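Local atomic coordinates of ethylbenzene dehydrogenase beta-subunit (Aromatoleum aromaticum, PDB entry 2IVF), a protein that holds one Fe3-S4 and three iron/sulfur (SF4) clusters as the ferredoxin-like electron-transfer subunit of a larger enzyme complex. Residues N174-C184 with T207-I218. Residues are numbered along the deposited sequence; the frame is centred on the assembly and turned at random.
With SF4 (iron/sulfur cluster), chain U; F3S (Fe3-s4 cluster), chain R; SF4 (iron/sulfur cluster), chain S.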
loop_
_atom_site.group_PDB
_atom_site.type_symbol
_atom_site.label_atom_id
_atom_site.label_comp_id
_atom_site.label_asym_id
_atom_site.label_seq_id
_atom_site.Cartn_x
_atom_site.Cartn_y
_atom_site.Cartn_z
ATOM N N ASN B 174 34.113 -0.606 -10.268
ATOM C CA ASN B 174 33.007 -1.141 -9.469
ATOM C C ASN B 174 32.040 -2.120 -10.173
ATOM O O ASN B 174 31.037 -2.568 -9.579
ATOM C CB ASN B 174 32.226 0.031 -8.893
ATOM C CG ASN B 174 31.770 1.021 -9.962
ATOM O OD1 ASN B 174 31.539 0.653 -11.112
ATOM N ND2 ASN B 174 31.665 2.293 -9.583
ATOM N N GLY B 175 32.349 -2.430 -11.428
ATOM C CA GLY B 175 31.603 -3.392 -12.244
ATOM C C GLY B 175 30.269 -2.900 -12.754
ATOM O O GLY B 175 29.494 -3.686 -13.288
ATOM N N ILE B 176 30.000 -1.604 -12.624
ATOM C CA ILE B 176 28.743 -1.045 -13.125
ATOM C C ILE B 176 28.752 -1.011 -14.640
ATOM O O ILE B 176 29.747 -0.544 -15.274
ATOM C CB ILE B 176 28.485 0.367 -12.564
ATOM C CG1 ILE B 176 28.344 0.303 -11.027
ATOM C CG2 ILE B 176 27.198 0.963 -13.156
ATOM C CD1 ILE B 176 28.267 1.711 -10.341
ATOM N N VAL B 177 27.674 -1.565 -15.209
ATOM C CA VAL B 177 27.503 -1.648 -16.654
ATOM C C VAL B 177 26.632 -0.479 -17.062
ATOM O O VAL B 177 25.597 -0.222 -16.469
ATOM C CB VAL B 177 26.869 -2.989 -17.074
ATOM C CG1 VAL B 177 26.598 -3.005 -18.612
ATOM C CG2 VAL B 177 27.776 -4.124 -16.640
ATOM N N LEU B 178 27.106 0.289 -18.018
ATOM C CA LEU B 178 26.402 1.496 -18.440
ATOM C C LEU B 178 26.262 1.589 -19.959
ATOM O O LEU B 178 27.120 1.127 -20.711
ATOM C CB LEU B 178 27.158 2.758 -17.934
ATOM C CG LEU B 178 27.188 2.933 -16.392
ATOM C CD1 LEU B 178 28.153 4.051 -16.056
ATOM C CD2 LEU B 178 25.807 3.222 -15.767
ATOM N N VAL B 179 25.188 2.239 -20.384
ATOM C CA VAL B 179 24.983 2.635 -21.789
ATOM C C VAL B 179 25.360 4.110 -21.924
ATOM O O VAL B 179 24.697 4.979 -21.358
ATOM C CB VAL B 179 23.499 2.482 -22.234
ATOM C CG1 VAL B 179 23.354 3.001 -23.706
ATOM C CG2 VAL B 179 23.010 1.044 -22.103
ATOM N N ASP B 180 26.424 4.375 -22.668
ATOM C CA ASP B 180 26.871 5.730 -22.962
ATOM C C ASP B 180 25.827 6.441 -23.824
ATOM O O ASP B 180 25.655 6.126 -25.016
ATOM C CB ASP B 180 28.218 5.646 -23.670
ATOM C CG ASP B 180 28.722 6.971 -24.156
ATOM O OD1 ASP B 180 27.919 7.913 -24.365
ATOM O OD2 ASP B 180 29.960 7.053 -24.362
ATOM N N GLN B 181 25.098 7.368 -23.198
ATOM C CA GLN B 181 23.940 7.975 -23.820
ATOM C C GLN B 181 24.300 8.852 -25.007
ATOM O O GLN B 181 23.445 9.134 -25.824
ATOM C CB GLN B 181 23.153 8.775 -22.789
ATOM C CG GLN B 181 22.581 7.875 -21.740
ATOM C CD GLN B 181 21.626 6.863 -22.343
ATOM O OE1 GLN B 181 20.575 7.255 -22.877
ATOM N NE2 GLN B 181 21.977 5.559 -22.275
ATOM N N GLU B 182 25.554 9.282 -25.106
ATOM C CA GLU B 182 26.001 10.066 -26.256
ATOM C C GLU B 182 26.305 9.211 -27.486
ATOM O O GLU B 182 26.131 9.659 -28.611
ATOM C CB GLU B 182 27.272 10.858 -25.918
ATOM C CG GLU B 182 27.073 11.863 -24.811
ATOM C CD GLU B 182 28.301 12.741 -24.529
ATOM O OE1 GLU B 182 29.342 12.609 -25.232
ATOM O OE2 GLU B 182 28.197 13.593 -23.599
ATOM N N ARG B 183 26.826 8.013 -27.276
ATOM C CA ARG B 183 27.234 7.134 -28.377
ATOM C C ARG B 183 26.069 6.222 -28.810
ATOM O O ARG B 183 26.021 5.778 -29.952
ATOM C CB ARG B 183 28.439 6.316 -27.906
ATOM C CG ARG B 183 29.126 5.397 -28.902
ATOM C CD ARG B 183 30.582 5.006 -28.407
ATOM N NE ARG B 183 30.618 4.665 -26.958
ATOM C CZ ARG B 183 31.610 4.963 -26.099
ATOM N NH1 ARG B 183 32.684 5.647 -26.502
ATOM N NH2 ARG B 183 31.521 4.587 -24.818
ATOM N N CYS B 184 25.142 5.943 -27.890
ATOM C CA CYS B 184 24.009 5.047 -28.163
ATOM C C CYS B 184 23.179 5.567 -29.338
ATOM O O CYS B 184 22.842 6.747 -29.400
ATOM C CB CYS B 184 23.102 4.882 -26.944
ATOM S SG CYS B 184 21.728 3.721 -27.234
ATOM N N THR B 207 17.563 6.205 -27.496
ATOM C CA THR B 207 18.681 5.457 -26.943
ATOM C C THR B 207 18.019 4.471 -26.006
ATOM O O THR B 207 16.805 4.549 -25.768
ATOM C CB THR B 207 19.628 6.360 -26.100
ATOM O OG1 THR B 207 18.881 6.889 -24.989
ATOM C CG2 THR B 207 20.266 7.491 -26.946
ATOM N N SER B 208 18.812 3.517 -25.553
ATOM C CA SER B 208 18.404 2.617 -24.511
ATOM C C SER B 208 19.048 3.005 -23.174
ATOM O O SER B 208 20.145 3.566 -23.103
ATOM C CB SER B 208 18.733 1.176 -24.896
ATOM O OG SER B 208 17.967 0.768 -26.032
ATOM N N GLU B 209 18.295 2.729 -22.121
ATOM C CA GLU B 209 18.695 3.049 -20.788
ATOM C C GLU B 209 18.507 1.831 -19.893
ATOM O O GLU B 209 17.838 0.866 -20.249
ATOM C CB GLU B 209 17.852 4.182 -20.266
ATOM C CG GLU B 209 18.006 5.466 -21.056
ATOM C CD GLU B 209 17.577 6.656 -20.276
ATOM O OE1 GLU B 209 18.162 6.917 -19.197
ATOM O OE2 GLU B 209 16.685 7.369 -20.756
ATOM N N LYS B 210 19.073 1.926 -18.700
ATOM C CA LYS B 210 19.099 0.824 -17.784
ATOM C C LYS B 210 19.520 1.319 -16.395
ATOM O O LYS B 210 20.018 2.430 -16.216
ATOM C CB LYS B 210 20.142 -0.202 -18.294
ATOM C CG LYS B 210 21.570 0.280 -18.225
ATOM C CD LYS B 210 22.563 -0.761 -18.667
ATOM C CE LYS B 210 22.740 -1.913 -17.718
ATOM N NZ LYS B 210 23.024 -1.448 -16.327
ATOM N N CYS B 211 19.390 0.429 -15.433
ATOM C CA CYS B 211 19.910 0.669 -14.106
ATOM C C CYS B 211 21.347 1.119 -14.175
ATOM O O CYS B 211 22.170 0.485 -14.818
ATOM C CB CYS B 211 19.756 -0.597 -13.284
ATOM S SG CYS B 211 20.575 -0.679 -11.724
ATOM N N ILE B 212 21.613 2.248 -13.528
ATOM C CA ILE B 212 22.948 2.854 -13.451
ATOM C C ILE B 212 23.649 2.572 -12.098
ATOM O O ILE B 212 24.657 3.178 -11.746
ATOM C CB ILE B 212 22.848 4.369 -13.751
ATOM C CG1 ILE B 212 21.987 5.108 -12.707
ATOM C CG2 ILE B 212 22.277 4.539 -15.180
ATOM C CD1 ILE B 212 22.161 6.664 -12.732
ATOM N N LEU B 213 23.133 1.580 -11.392
ATOM C CA LEU B 213 23.470 1.311 -10.007
ATOM C C LEU B 213 23.585 2.610 -9.197
ATOM O O LEU B 213 24.428 2.723 -8.319
ATOM C CB LEU B 213 24.715 0.440 -9.861
ATOM C CG LEU B 213 24.499 -0.824 -9.018
ATOM C CD1 LEU B 213 25.769 -1.678 -9.009
ATOM C CD2 LEU B 213 24.012 -0.508 -7.587
ATOM N N CYS B 214 22.668 3.556 -9.455
ATOM C CA CYS B 214 22.686 4.854 -8.779
ATOM C C CYS B 214 24.082 5.446 -8.651
ATOM O O CYS B 214 24.423 5.953 -7.597
ATOM C CB CYS B 214 22.136 4.710 -7.383
ATOM S SG CYS B 214 20.364 4.484 -7.314
ATOM N N TYR B 215 24.905 5.379 -9.703
ATOM C CA TYR B 215 26.278 5.747 -9.500
ATOM C C TYR B 215 26.472 7.167 -8.966
ATOM O O TYR B 215 27.456 7.394 -8.264
ATOM C CB TYR B 215 27.162 5.508 -10.742
ATOM C CG TYR B 215 26.840 6.356 -11.957
ATOM C CD1 TYR B 215 27.319 7.664 -12.070
ATOM C CD2 TYR B 215 26.096 5.850 -13.019
ATOM C CE1 TYR B 215 27.043 8.443 -13.185
ATOM C CE2 TYR B 215 25.802 6.646 -14.167
ATOM C CZ TYR B 215 26.288 7.936 -14.230
ATOM O OH TYR B 215 26.036 8.748 -15.329
ATOM N N PRO B 216 25.599 8.126 -9.331
ATOM C CA PRO B 216 25.749 9.459 -8.721
ATOM C C PRO B 216 25.698 9.417 -7.170
ATOM O O PRO B 216 26.359 10.199 -6.475
ATOM C CB PRO B 216 24.530 10.199 -9.269
ATOM C CG PRO B 216 24.312 9.562 -10.589
ATOM C CD PRO B 216 24.450 8.128 -10.260
ATOM N N ARG B 217 24.924 8.488 -6.652
ATOM C CA ARG B 217 24.793 8.335 -5.193
ATOM C C ARG B 217 25.950 7.533 -4.613
ATOM O O ARG B 217 26.600 7.967 -3.653
ATOM C CB ARG B 217 23.506 7.606 -4.849
ATOM C CG ARG B 217 22.285 8.463 -5.024
ATOM C CD ARG B 217 21.053 7.655 -4.976
ATOM N NE ARG B 217 20.799 6.936 -3.687
ATOM C CZ ARG B 217 19.879 7.276 -2.768
ATOM N NH1 ARG B 217 19.098 8.315 -2.927
ATOM N NH2 ARG B 217 19.707 6.542 -1.679
ATOM N N ILE B 218 26.238 6.388 -5.238
ATOM C CA ILE B 218 27.270 5.519 -4.732
ATOM C C ILE B 218 28.669 6.188 -4.785
ATOM O O ILE B 218 29.476 5.972 -3.914
ATOM C CB ILE B 218 27.206 4.094 -5.341
ATOM C CG1 ILE B 218 27.833 4.061 -6.670
ATOM C CG2 ILE B 218 25.768 3.420 -5.260
ATOM C CD1 ILE B 218 29.327 3.778 -6.520
HETATM FE FE1 SF4 U . 19.469 0.624 -10.327
HETATM FE FE2 SF4 U . 17.343 2.124 -9.960
HETATM FE FE3 SF4 U . 18.180 0.500 -7.988
HETATM FE FE4 SF4 U . 19.618 2.709 -8.527
HETATM S S1 SF4 U . 17.479 2.648 -7.701
HETATM S S2 SF4 U . 20.463 0.609 -8.280
HETATM S S3 SF4 U . 19.339 2.883 -10.833
HETATM S S4 SF4 U . 17.337 -0.117 -10.084
HETATM FE FE1 F3S R . 22.375 1.632 -27.950
HETATM FE FE3 F3S R . 24.061 -0.279 -28.699
HETATM FE FE4 F3S R . 21.914 -0.966 -27.462
HETATM S S1 F3S R . 23.446 1.538 -29.866
HETATM S S2 F3S R . 20.396 0.618 -27.938
HETATM S S3 F3S R . 23.535 0.318 -26.680
HETATM S S4 F3S R . 22.801 -2.051 -29.180
HETATM FE FE1 SF4 S . 21.381 -7.502 -18.872
HETATM FE FE2 SF4 S . 23.669 -6.319 -19.408
HETATM FE FE3 SF4 S . 23.543 -8.237 -17.449
HETATM FE FE4 SF4 S . 22.361 -5.799 -17.020
HETATM S S1 SF4 S . 24.616 -6.224 -17.306
HETATM S S2 SF4 S . 21.446 -7.883 -16.638
HETATM S S3 SF4 S . 21.692 -5.264 -19.117
HETATM S S4 SF4 S . 23.246 -8.563 -19.711
#
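Strands 177-179 and 207-210 of the cluster-binding domain belong to separate two-stranded hairpins; they run nearly antiparallel (152°), axes 6.8 Å apart at closest, and the hydrogen bonds between segments 174-184 and 207-218 all use a side-chain atom. Q181 supplies two: its chain, bent at chi2 (-61°), turns the amide edge toward the backbone of 207-210, where NE2 donates to S208 O at 2.8 Å, nearly straight (170°) and in the amide plane, while OE1 accepts from T207 OG1 at 2.7 Å. A second hydrogen bond from NE2, to V179 O, fixes the rotation of the amide. Next to it, C184 SG binds iron of the Fe3-S4 cluster at 2.3 Å and also accepts the backbone N-H of S208 at 3.4 Å, a bond that would tend to stabilise negative charge on the thiolate. K210 folds at chi3 and chi4 so that NZ reaches two carbonyls, C211 O in its plane at 2.6 Å and V177 O from above its plane. V177 CG2 and K210 CE touch SF4 of chain S. I176 CD1 packs against L213 CB and Y215 CB, and L178 CD2 meets I212 CB and, obliquely, the Y215 ring at CE2 (3.8 Å). Y68 of the alpha-subunit covers I212 and Y215. The contact thus lies among three clusters; C211 and C214, binding iron of SF4 of chain U, form a C-x-x-C ligand pair typical of the bacterial ferredoxin-type fold.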